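Local structure of pseudouridine synthase (Pyrococcus abyssi, 2AUS) at residues A[113-118]-A[165-170]; A[84-89]-A[199-204]; A[252-257]-A[292-297]. The protein probably converts uridines of RNA to pseudouridine, as an archaeal Cbf5-type member of the TruB family of pseudouridine synthases. One frame throughout, in Å; residues are numbered along the deposited sequence.

Contact 1. Residues A[113-118]-A[165-170]; sequences LMHLHG and GRDVLF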
loop_
_atom_site.group_PDB
_atom_site.type_symbol
_atom_site.label_atom_id
_atom_site.label_comp_id
_atom_site.label_asym_id
_atom_site.label_seq_id
_atom_site.Cartn_x
_atom_site.Cartn_y
_atom_site.Cartn_z
ATOM N N LEU A 113 -9.290 -19.878 4.568
ATOM C CA LEU A 113 -8.217 -20.599 5.217
ATOM C C LEU A 113 -8.431 -20.469 6.726
ATOM O O LEU A 113 -8.336 -19.383 7.290
ATOM C CB LEU A 113 -6.866 -20.003 4.826
ATOM C CG LEU A 113 -5.674 -20.604 5.574
ATOM C CD1 LEU A 113 -5.671 -22.114 5.403
ATOM C CD2 LEU A 113 -4.377 -20.000 5.039
ATOM N N MET A 114 -8.719 -21.590 7.370
ATOM C CA MET A 114 -8.951 -21.599 8.805
ATOM C C MET A 114 -7.733 -22.166 9.522
ATOM O O MET A 114 -7.192 -23.199 9.128
ATOM C CB MET A 114 -10.183 -22.451 9.125
ATOM C CG MET A 114 -10.340 -22.812 10.603
ATOM S SD MET A 114 -11.872 -23.705 10.928
ATOM C CE MET A 114 -11.455 -25.364 10.336
ATOM N N HIS A 115 -7.298 -21.482 10.571
ATOM C CA HIS A 115 -6.158 -21.947 11.338
ATOM C C HIS A 115 -6.617 -22.403 12.722
ATOM O O HIS A 115 -7.101 -21.597 13.514
ATOM C CB HIS A 115 -5.120 -20.836 11.487
ATOM C CG HIS A 115 -3.883 -21.276 12.197
ATOM N ND1 HIS A 115 -3.028 -22.227 11.677
ATOM C CD2 HIS A 115 -3.384 -20.942 13.411
ATOM C CE1 HIS A 115 -2.059 -22.460 12.544
ATOM N NE2 HIS A 115 -2.252 -21.695 13.604
ATOM N N LEU A 116 -6.471 -23.694 13.007
ATOM C CA LEU A 116 -6.865 -24.239 14.304
ATOM C C LEU A 116 -5.797 -23.919 15.341
ATOM O O LEU A 116 -4.603 -23.956 15.043
ATOM C CB LEU A 116 -7.063 -25.748 14.204
ATOM C CG LEU A 116 -8.194 -26.138 13.254
ATOM C CD1 LEU A 116 -8.302 -27.646 13.172
ATOM C CD2 LEU A 116 -9.501 -25.515 13.740
ATOM N N HIS A 117 -6.232 -23.595 16.556
ATOM C CA HIS A 117 -5.311 -23.252 17.630
ATOM C C HIS A 117 -4.817 -24.471 18.405
ATOM O O HIS A 117 -4.085 -24.342 19.385
ATOM C CB HIS A 117 -5.974 -22.248 18.574
ATOM C CG HIS A 117 -6.252 -20.921 17.937
ATOM N ND1 HIS A 117 -5.251 -20.111 17.442
ATOM C CD2 HIS A 117 -7.415 -20.269 17.700
ATOM C CE1 HIS A 117 -5.787 -19.017 16.928
ATOM N NE2 HIS A 117 -7.098 -19.088 17.071
ATOM N N GLY A 118 -5.215 -25.653 17.948
ATOM C CA GLY A 118 -4.802 -26.885 18.589
ATOM C C GLY A 118 -4.920 -28.028 17.606
ATOM O O GLY A 118 -5.726 -27.964 16.676
ATOM N N GLY A 165 -2.406 -30.271 8.862
ATOM C CA GLY A 165 -2.229 -30.034 10.279
ATOM C C GLY A 165 -3.299 -29.125 10.856
ATOM O O GLY A 165 -4.461 -29.510 10.973
ATOM N N ARG A 166 -2.909 -27.908 11.209
ATOM C CA ARG A 166 -3.840 -26.954 11.783
ATOM C C ARG A 166 -4.483 -26.044 10.750
ATOM O O ARG A 166 -5.354 -25.239 11.085
ATOM C CB ARG A 166 -3.129 -26.103 12.829
ATOM C CG ARG A 166 -2.578 -26.916 13.974
ATOM C CD ARG A 166 -2.248 -26.044 15.151
ATOM N NE ARG A 166 -1.805 -26.846 16.280
ATOM C CZ ARG A 166 -1.478 -26.339 17.462
ATOM N NH1 ARG A 166 -1.550 -25.026 17.662
ATOM N NH2 ARG A 166 -1.074 -27.141 18.439
ATOM N N ASP A 167 -4.056 -26.168 9.499
ATOM C CA ASP A 167 -4.593 -25.334 8.435
ATOM C C ASP A 167 -5.638 -26.058 7.608
ATOM O O ASP A 167 -5.406 -27.157 7.097
ATOM C CB ASP A 167 -3.461 -24.832 7.540
ATOM C CG ASP A 167 -2.530 -23.868 8.264
ATOM O OD1 ASP A 167 -3.004 -22.795 8.705
ATOM O OD2 ASP A 167 -1.328 -24.189 8.392
ATOM N N VAL A 168 -6.800 -25.430 7.492
ATOM C CA VAL A 168 -7.902 -26.009 6.744
ATOM C C VAL A 168 -8.359 -25.036 5.677
ATOM O O VAL A 168 -8.808 -23.937 5.980
ATOM C CB VAL A 168 -9.095 -26.342 7.677
ATOM C CG1 VAL A 168 -10.220 -27.008 6.882
ATOM C CG2 VAL A 168 -8.630 -27.252 8.803
ATOM N N LEU A 169 -8.216 -25.448 4.424
ATOM C CA LEU A 169 -8.626 -24.637 3.288
ATOM C C LEU A 169 -9.971 -25.196 2.824
ATOM O O LEU A 169 -10.062 -26.361 2.424
ATOM C CB LEU A 169 -7.587 -24.742 2.164
ATOM C CG LEU A 169 -7.914 -24.042 0.841
ATOM C CD1 LEU A 169 -7.915 -22.531 1.032
ATOM C CD2 LEU A 169 -6.884 -24.438 -0.218
ATOM N N PHE A 170 -11.020 -24.383 2.878
ATOM C CA PHE A 170 -12.323 -24.876 2.460
ATOM C C PHE A 170 -13.150 -23.870 1.685
ATOM O O PHE A 170 -12.927 -22.664 1.768
ATOM C CB PHE A 170 -13.109 -25.371 3.674
ATOM C CG PHE A 170 -13.549 -24.282 4.614
ATOM C CD1 PHE A 170 -14.842 -23.772 4.553
ATOM C CD2 PHE A 170 -12.682 -23.794 5.588
ATOM C CE1 PHE A 170 -15.272 -22.794 5.455
ATOM C CE2 PHE A 170 -13.100 -22.818 6.490
ATOM C CZ PHE A 170 -14.400 -22.318 6.424
#
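Met114 and Val168 pair across two antiparallel strands, 113-116 and 167-170, whose axes come within 4.6 Å with N-to-C directions 156° apart. Their backbones bond both ways, Met114 N donating to Val168 O at 2.7 Å and Val168 N to Met114 O. Leu116 N likewise donates to Arg166 O. The non-hydrogen-bonded pair His115 and Asp167 is joined by side chains instead: His115 ND1 donates to Asp167 OD1 at 3.0 Å, arriving 50° above the carboxylate plane. The other carboxylate oxygen, OD2, has a salt bridge to a basic side chain of another protein chain. On the reverse face Met114 and Val168 lie alongside each other; a bend at chi3 (77°) brings Met114 CE to 3.7 Å from Val168 CB. Met114 CB meets the edge of the Phe170 ring. Beyond the paired strands the extended chain of Arg166 slides its guanidinium past Gly118, whose CA sits over one face, while NE makes a salt bridge with Asp119. This is an internal pairing in the six-stranded antiparallel sheet of the TruB-family region, with 195-205 beside 108-116 and 152-164 beside 167-174; helices 122-131 and 180-191 cover the Met114 face, and the other protein chain packs on Leu113, Asp167 and Leu169.

Contact 2. Residues A[84-89]-A[199-204]; sequences KVSGVL and ELRRTR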
loop_
_atom_site.group_PDB
_atom_site.type_symbol
_atom_site.label_atom_id
_atom_site.label_comp_id
_atom_site.label_asym_id
_atom_site.label_seq_id
_atom_site.Cartn_x
_atom_site.Cartn_y
_atom_site.Cartn_z
ATOM N N LYS A 84 -9.139 -6.827 4.367
ATOM C CA LYS A 84 -8.249 -7.955 4.116
ATOM C C LYS A 84 -8.789 -8.984 3.132
ATOM O O LYS A 84 -8.032 -9.815 2.638
ATOM C CB LYS A 84 -7.924 -8.673 5.430
ATOM C CG LYS A 84 -7.312 -7.795 6.507
ATOM C CD LYS A 84 -7.107 -8.578 7.801
ATOM C CE LYS A 84 -6.620 -7.674 8.934
ATOM N NZ LYS A 84 -6.310 -8.436 10.182
ATOM N N VAL A 85 -10.087 -8.934 2.846
ATOM C CA VAL A 85 -10.704 -9.899 1.941
ATOM C C VAL A 85 -10.595 -9.532 0.459
ATOM O O VAL A 85 -10.723 -8.372 0.081
ATOM C CB VAL A 85 -12.194 -10.091 2.293
ATOM C CG1 VAL A 85 -12.807 -11.200 1.423
ATOM C CG2 VAL A 85 -12.331 -10.422 3.775
ATOM N N SER A 86 -10.357 -10.532 -0.379
ATOM C CA SER A 86 -10.252 -10.295 -1.814
ATOM C C SER A 86 -11.375 -11.038 -2.537
ATOM O O SER A 86 -12.166 -11.747 -1.912
ATOM C CB SER A 86 -8.895 -10.781 -2.333
ATOM O OG SER A 86 -8.839 -12.193 -2.345
ATOM N N GLY A 87 -11.444 -10.873 -3.856
ATOM C CA GLY A 87 -12.460 -11.571 -4.620
ATOM C C GLY A 87 -13.590 -10.754 -5.226
ATOM O O GLY A 87 -13.574 -9.521 -5.251
ATOM N N VAL A 88 -14.595 -11.484 -5.693
ATOM C CA VAL A 88 -15.768 -10.927 -6.346
ATOM C C VAL A 88 -16.399 -9.737 -5.648
ATOM O O VAL A 88 -16.989 -9.853 -4.572
ATOM C CB VAL A 88 -16.824 -12.022 -6.553
ATOM C CG1 VAL A 88 -18.058 -11.452 -7.246
ATOM C CG2 VAL A 88 -16.222 -13.148 -7.385
ATOM N N LEU A 89 -16.263 -8.578 -6.277
ATOM C CA LEU A 89 -16.837 -7.350 -5.751
ATOM C C LEU A 89 -17.604 -6.658 -6.872
ATOM O O LEU A 89 -17.023 -5.926 -7.680
ATOM C CB LEU A 89 -15.743 -6.409 -5.228
ATOM C CG LEU A 89 -16.313 -5.122 -4.633
ATOM C CD1 LEU A 89 -17.027 -5.446 -3.325
ATOM C CD2 LEU A 89 -15.206 -4.119 -4.401
ATOM N N GLU A 199 -7.399 -16.191 6.223
ATOM C CA GLU A 199 -7.565 -15.530 4.938
ATOM C C GLU A 199 -8.939 -15.841 4.378
ATOM O O GLU A 199 -9.473 -16.928 4.591
ATOM C CB GLU A 199 -6.481 -16.014 3.970
ATOM C CG GLU A 199 -6.256 -15.092 2.788
ATOM C CD GLU A 199 -5.219 -15.633 1.825
ATOM O OE1 GLU A 199 -4.175 -16.139 2.295
ATOM O OE2 GLU A 199 -5.445 -15.548 0.598
ATOM N N LEU A 200 -9.496 -14.888 3.643
ATOM C CA LEU A 200 -10.822 -15.047 3.067
ATOM C C LEU A 200 -10.880 -14.453 1.662
ATOM O O LEU A 200 -10.368 -13.367 1.423
ATOM C CB LEU A 200 -11.847 -14.333 3.949
ATOM C CG LEU A 200 -13.291 -14.844 4.012
ATOM C CD1 LEU A 200 -14.225 -13.654 3.989
ATOM C CD2 LEU A 200 -13.587 -15.799 2.867
ATOM N N ARG A 201 -11.517 -15.168 0.742
ATOM C CA ARG A 201 -11.666 -14.699 -0.630
ATOM C C ARG A 201 -13.073 -15.037 -1.111
ATOM O O ARG A 201 -13.495 -16.192 -1.049
ATOM C CB ARG A 201 -10.642 -15.373 -1.547
ATOM C CG ARG A 201 -10.780 -14.983 -3.021
ATOM C CD ARG A 201 -9.737 -15.675 -3.890
ATOM N NE ARG A 201 -9.995 -15.488 -5.318
ATOM C CZ ARG A 201 -9.844 -14.334 -5.966
ATOM N NH1 ARG A 201 -9.431 -13.258 -5.315
ATOM N NH2 ARG A 201 -10.113 -14.254 -7.269
ATOM N N ARG A 202 -13.808 -14.031 -1.573
ATOM C CA ARG A 202 -15.150 -14.275 -2.072
ATOM C C ARG A 202 -15.020 -14.756 -3.514
ATOM O O ARG A 202 -14.376 -14.112 -4.341
ATOM C CB ARG A 202 -15.991 -13.002 -2.023
ATOM C CG ARG A 202 -17.415 -13.207 -2.534
ATOM C CD ARG A 202 -18.089 -11.880 -2.831
ATOM N NE ARG A 202 -18.657 -11.290 -1.634
ATOM C CZ ARG A 202 -19.102 -10.046 -1.540
ATOM N NH1 ARG A 202 -19.045 -9.223 -2.578
ATOM N NH2 ARG A 202 -19.625 -9.638 -0.397
ATOM N N THR A 203 -15.630 -15.897 -3.805
ATOM C CA THR A 203 -15.556 -16.470 -5.135
ATOM C C THR A 203 -16.870 -16.352 -5.873
ATOM O O THR A 203 -16.953 -16.702 -7.045
ATOM C CB THR A 203 -15.164 -17.953 -5.075
ATOM O OG1 THR A 203 -16.121 -18.670 -4.283
ATOM C CG2 THR A 203 -13.773 -18.105 -4.472
ATOM N N ARG A 204 -17.895 -15.856 -5.190
ATOM C CA ARG A 204 -19.195 -15.717 -5.817
ATOM C C ARG A 204 -20.165 -14.852 -5.029
ATOM O O ARG A 204 -20.233 -14.918 -3.805
ATOM C CB ARG A 204 -19.800 -17.108 -6.028
ATOM C CG ARG A 204 -21.162 -17.132 -6.688
ATOM C CD ARG A 204 -21.484 -18.543 -7.157
ATOM N NE ARG A 204 -22.796 -18.633 -7.790
ATOM C CZ ARG A 204 -23.174 -17.914 -8.844
ATOM N NH1 ARG A 204 -22.338 -17.039 -9.395
ATOM N NH2 ARG A 204 -24.390 -18.070 -9.352
HETATM O O HOH W 1 -8.149 -12.417 3.937
HETATM O O HOH W 2 -7.997 -13.191 0.031
#
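Gly87 CA lies over one face of the Arg201 guanidinium, while Ser86 OG takes an N-H at its edge, in the plane of the group: Arg201 NH1 to Ser86 OG measures 3.2 Å. The stronger grip on this arginine comes from Glu210 and Asp52, both salt-bridged to NH2, and an aromatic side chain of another protein chain accepts from NE, so the guanidinium is fixed on several sides. The Arg201 chain, extended and with chi1 at 177°, runs past Ser86 OG before its flat end reaches Gly87. The Arg202 guanidinium turns an edge to Val88 O, though the placement of that oxygen is doubtful; its NH2 forms a salt bridge with a bound phosphate ion.

The backbones themselves run parallel, 6° apart end to end. Arg202 N donates to Ser86 O at 2.8 Å and Val88 N to Arg202 O at 3.0 Å, whereas the bond from Ser86 N to Leu200 O is weak. This short ladder stitches strand 195-205 of the six-stranded antiparallel sheet to the chain entering strand 88-93 of the other sheet, consistent with the two-sheet core of the pseudouridine synthase fold. The corner falls at Gly87, where a side chain would collide with Arg202 O. A classic beta bulge follows, Thr203 and Arg204 both facing Glu109.

Toward the other end the side chains of Val85 and Leu200 cross, CG2 of Val85 coming to 3.8 Å from Leu200 CD1. One water links Lys84 O to Leu200 N, and a second joins Ser86 OG to Leu200 O at 2.8 Å from the carbonyl oxygen.

Contact 3. Residues A[252-257]-A[292-297]; sequences KIWIKD and LKDELV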
loop_
_atom_site.group_PDB
_atom_site.type_symbol
_atom_site.label_atom_id
_atom_site.label_comp_id
_atom_site.label_asym_id
_atom_site.label_seq_id
_atom_site.Cartn_x
_atom_site.Cartn_y
_atom_site.Cartn_z
ATOM N N LYS A 252 -38.631 -12.079 -12.496
ATOM C CA LYS A 252 -38.861 -10.958 -13.391
ATOM C C LYS A 252 -40.277 -10.816 -13.907
ATOM O O LYS A 252 -41.038 -11.778 -13.934
ATOM C CB LYS A 252 -37.910 -11.061 -14.586
ATOM C CG LYS A 252 -36.457 -11.031 -14.195
ATOM C CD LYS A 252 -35.560 -11.365 -15.365
ATOM C CE LYS A 252 -34.107 -11.410 -14.925
ATOM N NZ LYS A 252 -33.205 -11.754 -16.055
ATOM N N ILE A 253 -40.612 -9.593 -14.312
ATOM C CA ILE A 253 -41.912 -9.279 -14.895
ATOM C C ILE A 253 -41.599 -8.474 -16.152
ATOM O O ILE A 253 -40.972 -7.419 -16.082
ATOM C CB ILE A 253 -42.782 -8.422 -13.946
ATOM C CG1 ILE A 253 -43.050 -9.199 -12.654
ATOM C CG2 ILE A 253 -44.120 -8.057 -14.637
ATOM C CD1 ILE A 253 -43.792 -8.400 -11.594
ATOM N N TRP A 254 -42.013 -8.994 -17.300
ATOM C CA TRP A 254 -41.773 -8.349 -18.581
ATOM C C TRP A 254 -42.985 -7.506 -18.973
ATOM O O TRP A 254 -44.118 -7.981 -18.969
ATOM C CB TRP A 254 -41.482 -9.422 -19.634
ATOM C CG TRP A 254 -40.133 -10.067 -19.468
ATOM C CD1 TRP A 254 -38.969 -9.692 -20.080
ATOM C CD2 TRP A 254 -39.818 -11.234 -18.685
ATOM N NE1 TRP A 254 -37.957 -10.553 -19.734
ATOM C CE2 TRP A 254 -38.446 -11.505 -18.876
ATOM C CE3 TRP A 254 -40.565 -12.070 -17.832
ATOM C CZ2 TRP A 254 -37.794 -12.596 -18.261
ATOM C CZ3 TRP A 254 -39.923 -13.158 -17.217
ATOM C CH2 TRP A 254 -38.544 -13.404 -17.433
ATOM N N ILE A 255 -42.751 -6.250 -19.324
ATOM C CA ILE A 255 -43.865 -5.375 -19.647
ATOM C C ILE A 255 -43.897 -4.795 -21.045
ATOM O O ILE A 255 -42.885 -4.762 -21.750
ATOM C CB ILE A 255 -43.936 -4.224 -18.630
ATOM C CG1 ILE A 255 -42.694 -3.333 -18.759
ATOM C CG2 ILE A 255 -44.021 -4.809 -17.219
ATOM C CD1 ILE A 255 -42.727 -2.097 -17.896
ATOM N N LYS A 256 -45.087 -4.349 -21.441
ATOM C CA LYS A 256 -45.305 -3.756 -22.755
ATOM C C LYS A 256 -44.527 -2.460 -22.868
ATOM O O LYS A 256 -44.219 -1.832 -21.857
ATOM C CB LYS A 256 -46.794 -3.453 -22.958
ATOM C CG LYS A 256 -47.708 -4.623 -22.710
ATOM C CD LYS A 256 -49.174 -4.245 -22.899
ATOM C CE LYS A 256 -50.076 -5.418 -22.537
ATOM N NZ LYS A 256 -51.517 -5.144 -22.817
ATOM N N ASP A 257 -44.215 -2.060 -24.099
ATOM C CA ASP A 257 -43.485 -0.812 -24.337
ATOM C C ASP A 257 -44.183 0.392 -23.684
ATOM O O ASP A 257 -43.528 1.246 -23.086
ATOM C CB ASP A 257 -43.350 -0.548 -25.840
ATOM C CG ASP A 257 -42.388 -1.511 -26.531
ATOM O OD1 ASP A 257 -42.175 -1.358 -27.758
ATOM O OD2 ASP A 257 -41.838 -2.414 -25.863
ATOM N N LEU A 292 -39.503 -5.916 -23.087
ATOM C CA LEU A 292 -39.550 -7.102 -23.927
ATOM C C LEU A 292 -38.199 -7.397 -24.586
ATOM O O LEU A 292 -38.035 -8.432 -25.224
ATOM C CB LEU A 292 -40.653 -6.954 -24.986
ATOM C CG LEU A 292 -42.040 -6.946 -24.329
ATOM C CD1 LEU A 292 -43.156 -6.693 -25.348
ATOM C CD2 LEU A 292 -42.230 -8.276 -23.635
ATOM N N LYS A 293 -37.236 -6.492 -24.434
ATOM C CA LYS A 293 -35.903 -6.712 -24.995
ATOM C C LYS A 293 -34.977 -7.151 -23.864
ATOM O O LYS A 293 -33.767 -7.186 -24.021
ATOM C CB LYS A 293 -35.358 -5.429 -25.628
ATOM C CG LYS A 293 -36.188 -4.890 -26.791
ATOM C CD LYS A 293 -35.476 -3.705 -27.453
ATOM C CE LYS A 293 -36.370 -3.033 -28.497
ATOM N NZ LYS A 293 -37.612 -2.463 -27.882
ATOM N N ASP A 294 -35.566 -7.495 -22.725
ATOM C CA ASP A 294 -34.811 -7.916 -21.549
ATOM C C ASP A 294 -33.923 -6.829 -20.932
ATOM O O ASP A 294 -32.874 -7.122 -20.354
ATOM C CB ASP A 294 -33.996 -9.175 -21.869
ATOM C CG ASP A 294 -34.893 -10.360 -22.234
ATOM O OD1 ASP A 294 -35.961 -10.518 -21.593
ATOM O OD2 ASP A 294 -34.537 -11.132 -23.152
ATOM N N GLU A 295 -34.350 -5.572 -21.049
ATOM C CA GLU A 295 -33.604 -4.465 -20.446
ATOM C C GLU A 295 -34.226 -4.297 -19.068
ATOM O O GLU A 295 -35.427 -4.495 -18.911
ATOM C CB GLU A 295 -33.820 -3.156 -21.202
ATOM C CG GLU A 295 -33.390 -3.154 -22.657
ATOM C CD GLU A 295 -34.154 -2.124 -23.468
ATOM O OE1 GLU A 295 -35.317 -2.404 -23.837
ATOM O OE2 GLU A 295 -33.596 -1.036 -23.717
ATOM N N LEU A 296 -33.429 -3.925 -18.077
ATOM C CA LEU A 296 -33.958 -3.725 -16.741
ATOM C C LEU A 296 -34.641 -2.363 -16.679
ATOM O O LEU A 296 -34.025 -1.330 -16.945
ATOM C CB LEU A 296 -32.834 -3.776 -15.712
ATOM C CG LEU A 296 -33.200 -3.385 -14.276
ATOM C CD1 LEU A 296 -34.195 -4.386 -13.705
ATOM C CD2 LEU A 296 -31.923 -3.349 -13.424
ATOM N N VAL A 297 -35.917 -2.353 -16.329
ATOM C CA VAL A 297 -36.631 -1.087 -16.231
ATOM C C VAL A 297 -36.546 -0.539 -14.806
ATOM O O VAL A 297 -36.198 0.625 -14.589
ATOM C CB VAL A 297 -38.126 -1.249 -16.573
ATOM C CG1 VAL A 297 -38.827 0.107 -16.452
ATOM C CG2 VAL A 297 -38.285 -1.850 -17.978
HETATM O O HOH W 3 -41.190 -3.700 -23.461
#
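Trp254 is the first residue of 252-257 to meet the turn at 292-297, and it does so through the edge of its indole. NE1 donates to Asp294 OD1 at 2.7 Å, a short but bent bond with an N-H...O angle of 143°. The oxygen is approached nearly end-on to its C-O bond, and the ring and carboxylate planes stand 73° apart, so the two flat groups cross and do not stack. Placing CG beside its own backbone N (chi1 -72°) swings the indole back toward Lys252, whose CB lies over one face, offset toward the rim. At the root of the side chain, Trp254 CB packs on Leu292 CD2 at 4.2 Å. Cutting this residue back to an alanine would probably leave Asp294 OD1 without its indole donor and uncover Lys252 CB, while the CB touch on Leu292 could remain.

Ile255 contributes its carbonyl and its side chain. Leu292 CG lies 3.5 Å from Ile255 O, and the same oxygen accepts from a water at 2.6 Å. Ile255 CD1 reaches Val297 CG2 at 4.4 Å, a looser apolar touch. Lys256, at the N-cap of helix 257-264, adds little more than its CA against a Leu292 methyl. Asp257 closes the segment by sharing that water: the water donates to Asp257 OD2 and accepts from Leu292 N, each at 2.8 Å. The single molecule thus ties a strand end, a helix start and a turn together, and the carboxylate is further held by Thr27 and Asn28.

In this PUA domain, a type that commonly binds RNA, strand 252-255 lies between strands 274-278 and 286-291; the turn whose Asp294 meets Trp254 closes the beta-hairpin of 286-291 and 296-302, and Leu292 also packs on Val275.

Contacts 1 and 2 share a sheet: strands 108-116 and 195-205 are neighbours in it, and Leu113 N probably donates to Glu199 O at 3.0 Å, although the two contact centres are 18 Å apart. Contact 1 is thus an internal pairing of that sheet, while contact 2 joins it to the second sheet. A phosphate ion about 3 Å from the Arg202 side chain, probably from the crystallisation liquor, may mark a pocket, perhaps for an RNA phosphate, and it adjoins contact 2. Contact 3, in the PUA domain, stands across the chain's centre from both. Its centre is 33 Å from that of contact 2, with about 13 Å between nearest atoms, and 48 Å from that of contact 1.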